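Local atomic coordinates of FixK2 protein (Bradyrhizobium japonicum, PDB entry 4I2O), a protein that probably acts as a DNA-binding transcription factor of the CRP/FNR superfamily linked to nitrogen fixation, here held in complex with its DNA. Residues A157-E167 with Y190-A201; S203-L211 with R222-L230. The protein carries 1 engineered substitution. All coordinates share one frame; numbering follows the deposited sequence.

Contact 1: residues A157-E167 with Y190-A201. With nucleotides of chain D.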
loop_
_atom_site.group_PDB
_atom_site.type_symbol
_atom_site.label_atom_id
_atom_site.label_comp_id
_atom_site.label_asym_id
_atom_site.label_seq_id
_atom_site.Cartn_x
_atom_site.Cartn_y
_atom_site.Cartn_z
ATOM N N ALA A 157 -11.315 -14.628 -1.824
ATOM C CA ALA A 157 -12.368 -13.796 -1.196
ATOM C C ALA A 157 -12.537 -14.196 0.289
ATOM O O ALA A 157 -12.656 -13.368 1.202
ATOM C CB ALA A 157 -13.702 -14.008 -1.980
ATOM N N MET A 158 -12.549 -15.484 0.569
ATOM C CA MET A 158 -12.715 -15.878 1.980
ATOM C C MET A 158 -11.543 -15.472 2.868
ATOM O O MET A 158 -11.722 -14.983 4.003
ATOM C CB MET A 158 -12.975 -17.359 2.100
ATOM C CG MET A 158 -13.181 -17.865 3.577
ATOM S SD MET A 158 -14.592 -17.084 4.476
ATOM C CE MET A 158 -15.878 -18.092 3.717
ATOM N N GLU A 159 -10.328 -15.650 2.369
ATOM C CA GLU A 159 -9.162 -15.114 3.115
ATOM C C GLU A 159 -9.217 -13.648 3.392
ATOM O O GLU A 159 -8.753 -13.169 4.474
ATOM C CB GLU A 159 -7.863 -15.479 2.310
ATOM C CG GLU A 159 -7.561 -16.959 2.282
ATOM C CD GLU A 159 -6.483 -17.293 1.231
ATOM O OE1 GLU A 159 -6.226 -16.430 0.321
ATOM O OE2 GLU A 159 -6.018 -18.463 1.203
ATOM N N ARG A 160 -9.712 -12.859 2.431
ATOM C CA ARG A 160 -9.844 -11.428 2.636
ATOM C C ARG A 160 -10.857 -11.139 3.710
ATOM O O ARG A 160 -10.629 -10.274 4.565
ATOM C CB ARG A 160 -10.296 -10.701 1.356
ATOM C CG ARG A 160 -9.301 -10.878 0.164
ATOM C CD ARG A 160 -9.844 -10.238 -1.095
ATOM N NE ARG A 160 -8.898 -10.654 -2.195
ATOM C CZ ARG A 160 -8.631 -9.941 -3.289
ATOM N NH1 ARG A 160 -9.202 -8.757 -3.505
ATOM N NH2 ARG A 160 -7.756 -10.439 -4.195
ATOM N N VAL A 161 -11.983 -11.813 3.659
ATOM C CA VAL A 161 -13.006 -11.540 4.683
ATOM C C VAL A 161 -12.579 -11.968 6.082
ATOM O O VAL A 161 -12.804 -11.244 7.067
ATOM C CB VAL A 161 -14.351 -12.240 4.279
ATOM C CG1 VAL A 161 -15.413 -12.143 5.452
ATOM C CG2 VAL A 161 -14.929 -11.498 3.028
ATOM N N ALA A 162 -11.904 -13.096 6.186
ATOM C CA ALA A 162 -11.427 -13.536 7.484
ATOM C C ALA A 162 -10.358 -12.559 7.980
ATOM O O ALA A 162 -10.320 -12.242 9.167
ATOM C CB ALA A 162 -10.859 -14.930 7.378
ATOM N N THR A 163 -9.490 -12.093 7.080
ATOM C CA THR A 163 -8.481 -11.081 7.516
ATOM C C THR A 163 -9.203 -9.860 8.089
ATOM O O THR A 163 -8.852 -9.369 9.162
ATOM C CB THR A 163 -7.590 -10.634 6.351
ATOM O OG1 THR A 163 -6.918 -11.790 5.915
ATOM C CG2 THR A 163 -6.512 -9.601 6.856
ATOM N N PHE A 164 -10.203 -9.375 7.359
ATOM C CA PHE A 164 -10.949 -8.188 7.734
ATOM C C PHE A 164 -11.587 -8.392 9.095
ATOM O O PHE A 164 -11.479 -7.518 9.999
ATOM C CB PHE A 164 -12.025 -7.897 6.688
ATOM C CG PHE A 164 -13.070 -6.902 7.158
ATOM C CD1 PHE A 164 -12.769 -5.512 7.125
ATOM C CD2 PHE A 164 -14.305 -7.332 7.593
ATOM C CE1 PHE A 164 -13.697 -4.557 7.530
ATOM C CE2 PHE A 164 -15.294 -6.384 8.049
ATOM C CZ PHE A 164 -14.972 -4.982 7.992
ATOM N N LEU A 165 -12.302 -9.495 9.299
ATOM C CA LEU A 165 -12.967 -9.730 10.614
ATOM C C LEU A 165 -11.979 -9.765 11.780
ATOM O O LEU A 165 -12.214 -9.211 12.856
ATOM C CB LEU A 165 -13.676 -11.050 10.594
ATOM C CG LEU A 165 -14.923 -11.058 9.712
ATOM C CD1 LEU A 165 -15.424 -12.506 9.413
ATOM C CD2 LEU A 165 -16.045 -10.140 10.270
ATOM N N LEU A 166 -10.849 -10.421 11.585
ATOM C CA LEU A 166 -9.811 -10.396 12.607
ATOM C C LEU A 166 -9.210 -9.019 12.896
ATOM O O LEU A 166 -8.938 -8.696 14.059
ATOM C CB LEU A 166 -8.717 -11.415 12.271
ATOM C CG LEU A 166 -9.132 -12.913 12.321
ATOM C CD1 LEU A 166 -8.041 -13.706 11.579
ATOM C CD2 LEU A 166 -9.281 -13.409 13.745
ATOM N N GLU A 167 -8.977 -8.226 11.844
ATOM C CA GLU A 167 -8.507 -6.851 12.023
ATOM C C GLU A 167 -9.551 -6.043 12.812
ATOM O O GLU A 167 -9.223 -5.286 13.771
ATOM C CB GLU A 167 -8.267 -6.189 10.659
ATOM C CG GLU A 167 -7.757 -4.767 10.845
ATOM C CD GLU A 167 -7.579 -3.993 9.567
ATOM O OE1 GLU A 167 -8.108 -4.361 8.486
ATOM O OE2 GLU A 167 -6.886 -2.976 9.633
ATOM N N TYR A 190 -13.112 -2.027 0.569
ATOM C CA TYR A 190 -11.831 -2.167 1.292
ATOM C C TYR A 190 -11.110 -3.421 0.863
ATOM O O TYR A 190 -9.873 -3.441 0.749
ATOM C CB TYR A 190 -12.166 -2.284 2.803
ATOM C CG TYR A 190 -10.984 -2.377 3.791
ATOM C CD1 TYR A 190 -9.937 -1.423 3.802
ATOM C CD2 TYR A 190 -10.944 -3.394 4.727
ATOM C CE1 TYR A 190 -8.921 -1.477 4.770
ATOM C CE2 TYR A 190 -9.919 -3.446 5.702
ATOM C CZ TYR A 190 -8.937 -2.484 5.719
ATOM O OH TYR A 190 -7.942 -2.486 6.681
ATOM N N LEU A 191 -11.867 -4.463 0.527
ATOM C CA LEU A 191 -11.270 -5.777 0.250
ATOM C C LEU A 191 -11.163 -6.107 -1.255
ATOM O O LEU A 191 -10.782 -7.221 -1.581
ATOM C CB LEU A 191 -12.118 -6.937 0.895
ATOM C CG LEU A 191 -12.294 -6.815 2.421
ATOM C CD1 LEU A 191 -13.187 -7.990 2.946
ATOM C CD2 LEU A 191 -10.851 -6.822 3.017
ATOM N N GLY A 192 -11.496 -5.182 -2.155
ATOM C CA GLY A 192 -11.388 -5.463 -3.597
ATOM C C GLY A 192 -12.430 -6.468 -4.039
ATOM O O GLY A 192 -12.214 -7.226 -4.987
ATOM N N LEU A 193 -13.579 -6.491 -3.353
ATOM C CA LEU A 193 -14.695 -7.490 -3.633
ATOM C C LEU A 193 -16.016 -6.753 -3.768
ATOM O O LEU A 193 -16.109 -5.593 -3.420
ATOM C CB LEU A 193 -14.856 -8.494 -2.433
ATOM C CG LEU A 193 -13.612 -9.347 -2.091
ATOM C CD1 LEU A 193 -13.854 -10.112 -0.769
ATOM C CD2 LEU A 193 -13.362 -10.328 -3.294
ATOM N N THR A 194 -17.062 -7.433 -4.269
ATOM C CA THR A 194 -18.444 -6.875 -4.243
ATOM C C THR A 194 -19.041 -7.147 -2.894
ATOM O O THR A 194 -18.627 -8.074 -2.154
ATOM C CB THR A 194 -19.374 -7.546 -5.334
ATOM O OG1 THR A 194 -19.398 -8.946 -5.070
ATOM C CG2 THR A 194 -18.825 -7.316 -6.747
ATOM N N LEU A 195 -20.015 -6.316 -2.539
ATOM C CA LEU A 195 -20.724 -6.510 -1.282
ATOM C C LEU A 195 -21.450 -7.870 -1.258
ATOM O O LEU A 195 -21.560 -8.487 -0.175
ATOM C CB LEU A 195 -21.692 -5.325 -1.113
ATOM C CG LEU A 195 -22.919 -5.208 -2.024
ATOM C CD1 LEU A 195 -24.212 -6.027 -1.571
ATOM C CD2 LEU A 195 -23.345 -3.748 -2.273
ATOM N N GLU A 196 -21.879 -8.390 -2.409
ATOM C CA GLU A 196 -22.548 -9.694 -2.448
ATOM C C GLU A 196 -21.559 -10.785 -2.046
ATOM O O GLU A 196 -21.889 -11.690 -1.300
ATOM C CB GLU A 196 -23.047 -10.018 -3.869
ATOM C CG GLU A 196 -24.217 -9.178 -4.313
ATOM C CD GLU A 196 -23.828 -8.025 -5.215
ATOM O OE1 GLU A 196 -22.742 -7.390 -4.974
ATOM O OE2 GLU A 196 -24.593 -7.797 -6.197
ATOM N N THR A 197 -20.353 -10.747 -2.617
ATOM C CA THR A 197 -19.355 -11.720 -2.205
ATOM C C THR A 197 -19.040 -11.665 -0.713
ATOM O O THR A 197 -18.915 -12.707 -0.032
ATOM C CB THR A 197 -18.090 -11.499 -3.048
ATOM O OG1 THR A 197 -18.463 -11.937 -4.375
ATOM C CG2 THR A 197 -16.954 -12.431 -2.541
ATOM N N VAL A 198 -18.841 -10.455 -0.196
ATOM C CA VAL A 198 -18.675 -10.300 1.266
ATOM C C VAL A 198 -19.868 -10.894 2.014
ATOM O O VAL A 198 -19.697 -11.668 2.960
ATOM C CB VAL A 198 -18.460 -8.815 1.624
ATOM C CG1 VAL A 198 -18.494 -8.605 3.155
ATOM C CG2 VAL A 198 -17.128 -8.311 1.057
ATOM N N SER A 199 -21.090 -10.577 1.595
ATOM C CA SER A 199 -22.280 -11.167 2.289
ATOM C C SER A 199 -22.217 -12.696 2.310
ATOM O O SER A 199 -22.478 -13.333 3.349
ATOM C CB SER A 199 -23.545 -10.741 1.539
ATOM O OG SER A 199 -24.739 -11.135 2.225
ATOM N N ARG A 200 -21.872 -13.307 1.163
ATOM C CA ARG A 200 -21.846 -14.756 1.077
ATOM C C ARG A 200 -20.824 -15.380 1.993
ATOM O O ARG A 200 -21.094 -16.430 2.604
ATOM C CB ARG A 200 -21.572 -15.239 -0.408
ATOM C CG ARG A 200 -22.567 -14.671 -1.433
ATOM C CD ARG A 200 -22.278 -15.221 -2.909
ATOM N NE ARG A 200 -22.729 -14.261 -3.918
ATOM C CZ ARG A 200 -23.999 -14.106 -4.278
ATOM N NH1 ARG A 200 -24.973 -14.845 -3.719
ATOM N NH2 ARG A 200 -24.302 -13.191 -5.194
ATOM N N ALA A 201 -19.649 -14.754 2.100
ATOM C CA ALA A 201 -18.594 -15.286 2.939
ATOM C C ALA A 201 -19.038 -15.180 4.397
ATOM O O ALA A 201 -18.861 -16.117 5.192
ATOM C CB ALA A 201 -17.291 -14.490 2.740
ATOM P P DA D 19 -15.946 -10.002 -6.782
ATOM O OP1 DA D 19 -15.060 -8.797 -6.683
ATOM O OP2 DA D 19 -16.935 -10.287 -5.691
ATOM O "O5'" DA D 19 -16.652 -9.899 -8.192
ATOM C "C5'" DA D 19 -15.908 -9.828 -9.403
ATOM C "C4'" DA D 19 -16.865 -9.449 -10.524
ATOM O "O4'" DA D 19 -17.674 -10.624 -10.877
ATOM C "C3'" DA D 19 -17.905 -8.355 -10.224
ATOM O "O3'" DA D 19 -17.896 -7.531 -11.450
ATOM C "C2'" DA D 19 -19.218 -9.081 -9.938
ATOM C "C1'" DA D 19 -19.053 -10.403 -10.712
ATOM N N9 DA D 19 -19.585 -11.539 -9.978
ATOM C C8 DA D 19 -19.351 -11.955 -8.697
ATOM N N7 DA D 19 -20.004 -13.058 -8.322
ATOM C C5 DA D 19 -20.714 -13.390 -9.461
ATOM C C6 DA D 19 -21.552 -14.483 -9.722
ATOM N N6 DA D 19 -21.842 -15.432 -8.801
ATOM N N1 DA D 19 -22.114 -14.558 -10.962
ATOM C C2 DA D 19 -21.781 -13.604 -11.857
ATOM N N3 DA D 19 -20.976 -12.548 -11.748
ATOM C C4 DA D 19 -20.474 -12.471 -10.487
ATOM P P DA D 18 -12.917 -16.250 -4.900
ATOM O OP1 DA D 18 -11.622 -15.793 -4.237
ATOM O OP2 DA D 18 -13.890 -17.019 -4.179
ATOM O "O5'" DA D 18 -13.784 -15.023 -5.433
ATOM C "C5'" DA D 18 -13.102 -14.176 -6.387
ATOM C "C4'" DA D 18 -14.087 -13.372 -7.221
ATOM O "O4'" DA D 18 -14.813 -14.304 -8.120
ATOM C "C3'" DA D 18 -15.108 -12.550 -6.409
ATOM O "O3'" DA D 18 -14.934 -11.230 -6.966
ATOM C "C2'" DA D 18 -16.408 -13.302 -6.767
ATOM C "C1'" DA D 18 -16.134 -13.799 -8.171
ATOM N N9 DA D 18 -17.039 -14.937 -8.502
ATOM C C8 DA D 18 -17.350 -16.039 -7.721
ATOM N N7 DA D 18 -18.146 -16.912 -8.352
ATOM C C5 DA D 18 -18.414 -16.301 -9.577
ATOM C C6 DA D 18 -19.179 -16.667 -10.691
ATOM N N6 DA D 18 -19.889 -17.788 -10.772
ATOM N N1 DA D 18 -19.143 -15.853 -11.767
ATOM C C2 DA D 18 -18.435 -14.725 -11.765
ATOM N N3 DA D 18 -17.669 -14.265 -10.766
ATOM C C4 DA D 18 -17.703 -15.107 -9.700
ATOM P P DT D 20 -18.842 -6.270 -11.615
ATOM O OP1 DT D 20 -18.227 -5.428 -12.692
ATOM O OP2 DT D 20 -19.179 -5.745 -10.247
ATOM O "O5'" DT D 20 -20.269 -6.867 -12.117
ATOM C "C5'" DT D 20 -20.259 -7.528 -13.454
ATOM C "C4'" DT D 20 -21.664 -8.112 -13.621
ATOM O "O4'" DT D 20 -21.850 -9.057 -12.580
ATOM C "C3'" DT D 20 -22.803 -7.155 -13.428
ATOM O "O3'" DT D 20 -23.458 -7.218 -14.696
ATOM C "C2'" DT D 20 -23.749 -7.712 -12.349
ATOM C "C1'" DT D 20 -23.242 -9.151 -12.333
ATOM N N1 DT D 20 -23.342 -9.996 -11.116
ATOM C C2 DT D 20 -24.078 -11.179 -11.161
ATOM O O2 DT D 20 -24.690 -11.559 -12.137
ATOM N N3 DT D 20 -24.071 -11.916 -10.024
ATOM C C4 DT D 20 -23.451 -11.526 -8.861
ATOM O O4 DT D 20 -23.434 -12.192 -7.857
ATOM C C5 DT D 20 -22.704 -10.320 -8.859
ATOM C C7 DT D 20 -22.061 -9.927 -7.531
ATOM C C6 DT D 20 -22.712 -9.588 -9.962
#

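Contact 2: residues S203-L211 with R222-L230. With nucleotides of chain C.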
loop_
_atom_site.group_PDB
_atom_site.type_symbol
_atom_site.label_atom_id
_atom_site.label_comp_id
_atom_site.label_asym_id
_atom_site.label_seq_id
_atom_site.Cartn_x
_atom_site.Cartn_y
_atom_site.Cartn_z
ATOM N N SER A 203 -22.153 -15.097 5.450
ATOM C CA SER A 203 -23.190 -16.125 5.626
ATOM C C SER A 203 -22.626 -17.506 5.872
ATOM O O SER A 203 -23.108 -18.254 6.709
ATOM C CB SER A 203 -24.158 -16.188 4.431
ATOM O OG SER A 203 -25.017 -15.046 4.381
ATOM N N GLN A 204 -21.600 -17.851 5.103
ATOM C CA GLN A 204 -20.965 -19.127 5.273
ATOM C C GLN A 204 -20.302 -19.283 6.648
ATOM O O GLN A 204 -20.415 -20.364 7.256
ATOM C CB GLN A 204 -19.934 -19.287 4.126
ATOM C CG GLN A 204 -19.218 -20.610 4.064
ATOM C CD GLN A 204 -18.244 -20.630 2.897
ATOM O OE1 GLN A 204 -18.359 -19.809 1.972
ATOM N NE2 GLN A 204 -17.262 -21.532 2.949
ATOM N N LEU A 205 -19.627 -18.220 7.128
ATOM C CA LEU A 205 -18.935 -18.264 8.443
ATOM C C LEU A 205 -19.967 -18.430 9.543
ATOM O O LEU A 205 -19.754 -19.179 10.522
ATOM C CB LEU A 205 -18.081 -16.998 8.694
ATOM C CG LEU A 205 -16.936 -16.809 7.693
ATOM C CD1 LEU A 205 -16.314 -15.360 7.817
ATOM C CD2 LEU A 205 -15.895 -17.913 7.957
ATOM N N HIS A 206 -21.093 -17.734 9.376
ATOM C CA HIS A 206 -22.216 -17.890 10.314
ATOM C C HIS A 206 -22.733 -19.321 10.373
ATOM O O HIS A 206 -22.942 -19.890 11.463
ATOM C CB HIS A 206 -23.351 -16.952 9.931
ATOM C CG HIS A 206 -24.532 -17.037 10.866
ATOM N ND1 HIS A 206 -25.769 -17.462 10.457
ATOM C CD2 HIS A 206 -24.647 -16.750 12.188
ATOM C CE1 HIS A 206 -26.603 -17.465 11.497
ATOM N NE2 HIS A 206 -25.945 -17.018 12.556
ATOM N N THR A 207 -22.977 -19.910 9.210
ATOM C CA THR A 207 -23.581 -21.254 9.130
ATOM C C THR A 207 -22.618 -22.286 9.725
ATOM O O THR A 207 -23.041 -23.241 10.356
ATOM C CB THR A 207 -23.882 -21.619 7.656
ATOM O OG1 THR A 207 -24.958 -20.797 7.183
ATOM C CG2 THR A 207 -24.273 -23.073 7.530
ATOM N N GLN A 208 -21.311 -22.038 9.591
ATOM C CA GLN A 208 -20.300 -22.956 10.148
ATOM C C GLN A 208 -20.061 -22.766 11.655
ATOM O O GLN A 208 -19.304 -23.531 12.248
ATOM C CB GLN A 208 -18.959 -22.768 9.423
ATOM C CG GLN A 208 -18.824 -23.525 8.098
ATOM C CD GLN A 208 -17.773 -22.900 7.206
ATOM O OE1 GLN A 208 -18.027 -22.637 6.036
ATOM N NE2 GLN A 208 -16.585 -22.649 7.755
ATOM N N GLY A 209 -20.673 -21.746 12.265
ATOM C CA GLY A 209 -20.543 -21.550 13.704
ATOM C C GLY A 209 -19.340 -20.671 14.055
ATOM O O GLY A 209 -19.000 -20.504 15.237
ATOM N N ILE A 210 -18.699 -20.095 13.045
ATOM C CA ILE A 210 -17.550 -19.229 13.317
ATOM C C ILE A 210 -17.864 -17.839 13.839
ATOM O O ILE A 210 -17.096 -17.295 14.643
ATOM C CB ILE A 210 -16.552 -19.238 12.138
ATOM C CG1 ILE A 210 -16.029 -20.656 11.958
ATOM C CG2 ILE A 210 -15.378 -18.246 12.387
ATOM C CD1 ILE A 210 -15.215 -20.820 10.631
ATOM N N LEU A 211 -18.992 -17.256 13.440
ATOM C CA LEU A 211 -19.378 -15.985 14.015
ATOM C C LEU A 211 -20.847 -16.013 14.352
ATOM O O LEU A 211 -21.578 -16.875 13.871
ATOM C CB LEU A 211 -19.099 -14.845 13.058
ATOM C CG LEU A 211 -19.641 -14.869 11.644
ATOM C CD1 LEU A 211 -21.064 -14.272 11.547
ATOM C CD2 LEU A 211 -18.678 -14.096 10.759
ATOM N N ARG A 222 -16.933 -16.330 17.255
ATOM C CA ARG A 222 -17.062 -17.455 18.185
ATOM C C ARG A 222 -15.825 -18.347 18.267
ATOM O O ARG A 222 -15.629 -19.056 19.272
ATOM C CB ARG A 222 -18.267 -18.330 17.808
ATOM C CG ARG A 222 -19.560 -17.544 17.669
ATOM C CD ARG A 222 -20.723 -18.320 18.213
ATOM N NE ARG A 222 -21.949 -17.537 18.173
ATOM C CZ ARG A 222 -22.276 -16.612 19.070
ATOM N NH1 ARG A 222 -21.457 -16.351 20.082
ATOM N NH2 ARG A 222 -23.426 -15.949 18.955
ATOM N N ASN A 223 -15.012 -18.349 17.200
ATOM C CA ASN A 223 -13.762 -19.112 17.198
ATOM C C ASN A 223 -12.723 -18.373 16.366
ATOM O O ASN A 223 -12.723 -18.499 15.123
ATOM C CB ASN A 223 -13.995 -20.485 16.596
ATOM C CG ASN A 223 -12.817 -21.432 16.811
ATOM O OD1 ASN A 223 -11.656 -21.015 16.910
ATOM N ND2 ASN A 223 -13.122 -22.714 16.905
ATOM N N ARG A 224 -11.860 -17.583 17.022
ATOM C CA ARG A 224 -10.881 -16.795 16.286
ATOM C C ARG A 224 -9.857 -17.721 15.639
ATOM O O ARG A 224 -9.371 -17.432 14.560
ATOM C CB ARG A 224 -10.193 -15.752 17.196
ATOM C CG ARG A 224 -11.193 -14.717 17.751
ATOM C CD ARG A 224 -10.575 -13.794 18.834
ATOM N NE ARG A 224 -11.477 -12.695 19.151
ATOM C CZ ARG A 224 -12.601 -12.842 19.864
ATOM N NH1 ARG A 224 -12.933 -14.047 20.326
ATOM N NH2 ARG A 224 -13.397 -11.799 20.112
ATOM N N GLN A 225 -9.529 -18.829 16.287
ATOM C CA GLN A 225 -8.551 -19.754 15.694
ATOM C C GLN A 225 -9.043 -20.305 14.363
ATOM O O GLN A 225 -8.284 -20.327 13.363
ATOM C CB GLN A 225 -8.221 -20.902 16.660
ATOM C CG GLN A 225 -7.045 -21.777 16.224
ATOM C CD GLN A 225 -5.793 -20.965 15.950
ATOM O OE1 GLN A 225 -5.277 -20.268 16.847
ATOM N NE2 GLN A 225 -5.297 -21.035 14.709
ATOM N N ARG A 226 -10.296 -20.754 14.324
ATOM C CA ARG A 226 -10.817 -21.264 13.053
ATOM C C ARG A 226 -10.801 -20.207 11.984
ATOM O O ARG A 226 -10.566 -20.490 10.814
ATOM C CB ARG A 226 -12.229 -21.816 13.197
ATOM C CG ARG A 226 -12.262 -23.233 13.743
ATOM C CD ARG A 226 -13.694 -23.717 14.011
ATOM N NE ARG A 226 -14.434 -24.011 12.788
ATOM C CZ ARG A 226 -15.760 -24.008 12.721
ATOM N NH1 ARG A 226 -16.483 -23.704 13.811
ATOM N NH2 ARG A 226 -16.356 -24.285 11.567
ATOM N N LEU A 227 -11.075 -18.966 12.369
ATOM C CA LEU A 227 -11.085 -17.884 11.387
ATOM C C LEU A 227 -9.668 -17.540 10.946
ATOM O O LEU A 227 -9.441 -17.217 9.766
ATOM C CB LEU A 227 -11.802 -16.635 11.968
ATOM C CG LEU A 227 -12.230 -15.502 11.062
ATOM C CD1 LEU A 227 -13.291 -15.994 10.071
ATOM C CD2 LEU A 227 -12.761 -14.322 11.900
ATOM N N HIS A 228 -8.713 -17.576 11.885
ATOM C CA HIS A 228 -7.309 -17.352 11.535
ATOM C C HIS A 228 -6.893 -18.431 10.537
ATOM O O HIS A 228 -6.105 -18.165 9.620
ATOM C CB HIS A 228 -6.414 -17.576 12.749
ATOM C CG HIS A 228 -5.598 -16.395 13.143
ATOM N ND1 HIS A 228 -4.477 -16.000 12.445
ATOM C CD2 HIS A 228 -5.724 -15.534 14.189
ATOM C CE1 HIS A 228 -3.955 -14.935 13.037
ATOM N NE2 HIS A 228 -4.695 -14.629 14.093
ATOM N N ASN A 229 -7.377 -19.657 10.710
ATOM C CA ASN A 229 -6.999 -20.720 9.733
ATOM C C ASN A 229 -7.510 -20.524 8.314
ATOM O O ASN A 229 -7.090 -21.268 7.403
ATOM C CB ASN A 229 -7.475 -22.100 10.166
ATOM C CG ASN A 229 -6.860 -22.535 11.449
ATOM O OD1 ASN A 229 -5.844 -21.982 11.882
ATOM N ND2 ASN A 229 -7.503 -23.491 12.115
ATOM N N LEU A 230 -8.473 -19.623 8.152
ATOM C CA LEU A 230 -9.045 -19.335 6.846
ATOM C C LEU A 230 -8.383 -18.130 6.220
ATOM O O LEU A 230 -8.677 -17.798 5.071
ATOM C CB LEU A 230 -10.541 -19.045 6.972
ATOM C CG LEU A 230 -11.404 -20.230 7.434
ATOM C CD1 LEU A 230 -12.838 -19.768 7.481
ATOM C CD2 LEU A 230 -11.277 -21.408 6.463
ATOM P P DT C 9 -28.683 -15.727 3.704
ATOM O OP1 DT C 9 -29.451 -16.519 4.685
ATOM O OP2 DT C 9 -27.204 -15.801 3.637
ATOM O "O5'" DT C 9 -29.144 -16.039 2.199
ATOM C "C5'" DT C 9 -30.589 -16.133 1.910
ATOM C "C4'" DT C 9 -30.647 -16.168 0.400
ATOM O "O4'" DT C 9 -30.140 -14.946 -0.207
ATOM C "C3'" DT C 9 -29.811 -17.275 -0.241
ATOM O "O3'" DT C 9 -30.771 -18.233 -0.696
ATOM C "C2'" DT C 9 -29.144 -16.617 -1.429
ATOM C "C1'" DT C 9 -29.827 -15.275 -1.543
ATOM N N1 DT C 9 -29.018 -14.118 -2.057
ATOM C C2 DT C 9 -29.588 -13.375 -3.089
ATOM O O2 DT C 9 -30.673 -13.650 -3.636
ATOM N N3 DT C 9 -28.857 -12.303 -3.511
ATOM C C4 DT C 9 -27.654 -11.872 -2.990
ATOM O O4 DT C 9 -27.098 -10.863 -3.438
ATOM C C5 DT C 9 -27.110 -12.663 -1.906
ATOM C C7 DT C 9 -25.769 -12.240 -1.296
ATOM C C6 DT C 9 -27.829 -13.710 -1.460
#

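Contact 1: residues A157-E167 with Y190-A201
The Y190 ring meets E167 OE1 and the F164 ring at its edge; H148 stacks on it from helix 128-154. Y190 OH donates to the syn lone pair of E167 OE1 at 2.6 Å, the carboxylate turned 28° from the ring. With chi1 at -177°, CG trans to the backbone N, the Y190 ring is carried toward helix 157-172. A phenylalanine in its place would probably leave E167 OE1 without this donor and the carboxylate less firmly oriented, although R171 and H144 still hold OE2. The R160 guanidinium takes L191 O at its edge, near its plane, NH1 donating almost straight (2.9 Å, 164°). Nearer helix 195-207, V161 CG2 lies 3.8 Å from A201 CB and touches L191 CD1, while A157 CB packs on T197 CG2.

T194 N, T194 OG1 and T197 OG1 converge on OP2 of DA19 of chain D, the last at 2.6 Å; A157 N donates to OP1 of DA18 of chain D. T194 N-caps helix 195-207 through T197 N. E196 and R200 meet bases beyond, the R200 NH2 bond to O4 of DT20 of chain D being weak. Helices 184-191 and 195-207, joined by the turn at G192, form the helix-turn-helix of a CRP-like domain, 195-207 the recognition helix.

Contact 2: residues S203-L211 with R222-L230
Q208 O is gripped by two nitrogens of one side chain: R226 NH2 at 3.1 Å and R226 NH1 at 3.2 Å, end-on. The oxygen lies close to the guanidinium plane, yet both donors come from the same face of the carbonyl plane, NH1 tilted from it and NH2 above it, and neither bond is straight (143° for NH1 and 149° for NH2). The bend in the arginine chain at chi3 (73°) folds the guanidinium back over I210, whose CG1 sits 3.4 Å from R226 CZ, over the centre of one face. The pair thus illustrates how an arginine can serve two purposes at once, its edge spent on a carbonyl and its face laid on an aliphatic branch.

I210 O is the second polar link, taking R222 N at 2.8 Å and, weakly, N223 N. Beyond the arginine the contact turns apolar. I210 CG2 and L205 CD1 both meet L227 CD1 at 3.8 Å, and L205 CD2 comes within 3.6 Å of L230 CD1, the two leucines lying alongside with their chains running opposite ways.

Each segment is shaped by a helix end. N223 N-caps helix 224-228, its OD1 accepting from R226 N. G209, at positive phi, closes helix 195-207 in a Schellman motif, after which the chain leads through I210 into strand 211-213, the edge of the three-stranded sheet whose middle strand, 218-221, leads to R222. M158 and L165 of helix 157-172 cover L205, and L165 also touches L227, so that helix 224-228 packs against both helix 157-172 and the end of helix 195-207, which also touch each other.

How the contacts relate
Contacts 1 and 2 follow one another along the chain, the first closing before the second opens, and their centres lie 13 Å apart within the Crp-like helix-turn-helix domain. Helix 195-207 serves both: its N-terminal part belongs to 190-201 and its C-terminal end to 203-211. Helix 157-172 lies beside both, L165 CD1 coming within 3.4 Å of L205 CD1 and A162 CB within 3.6 Å of L227 O. As a worked example of a small domain built round one recognition helix, the pair sets its first turns and A201 against helix 157-172, and its last turn against both that helix and helix 224-228, while S203 OG lies doubtfully close to a phosphate of chain C.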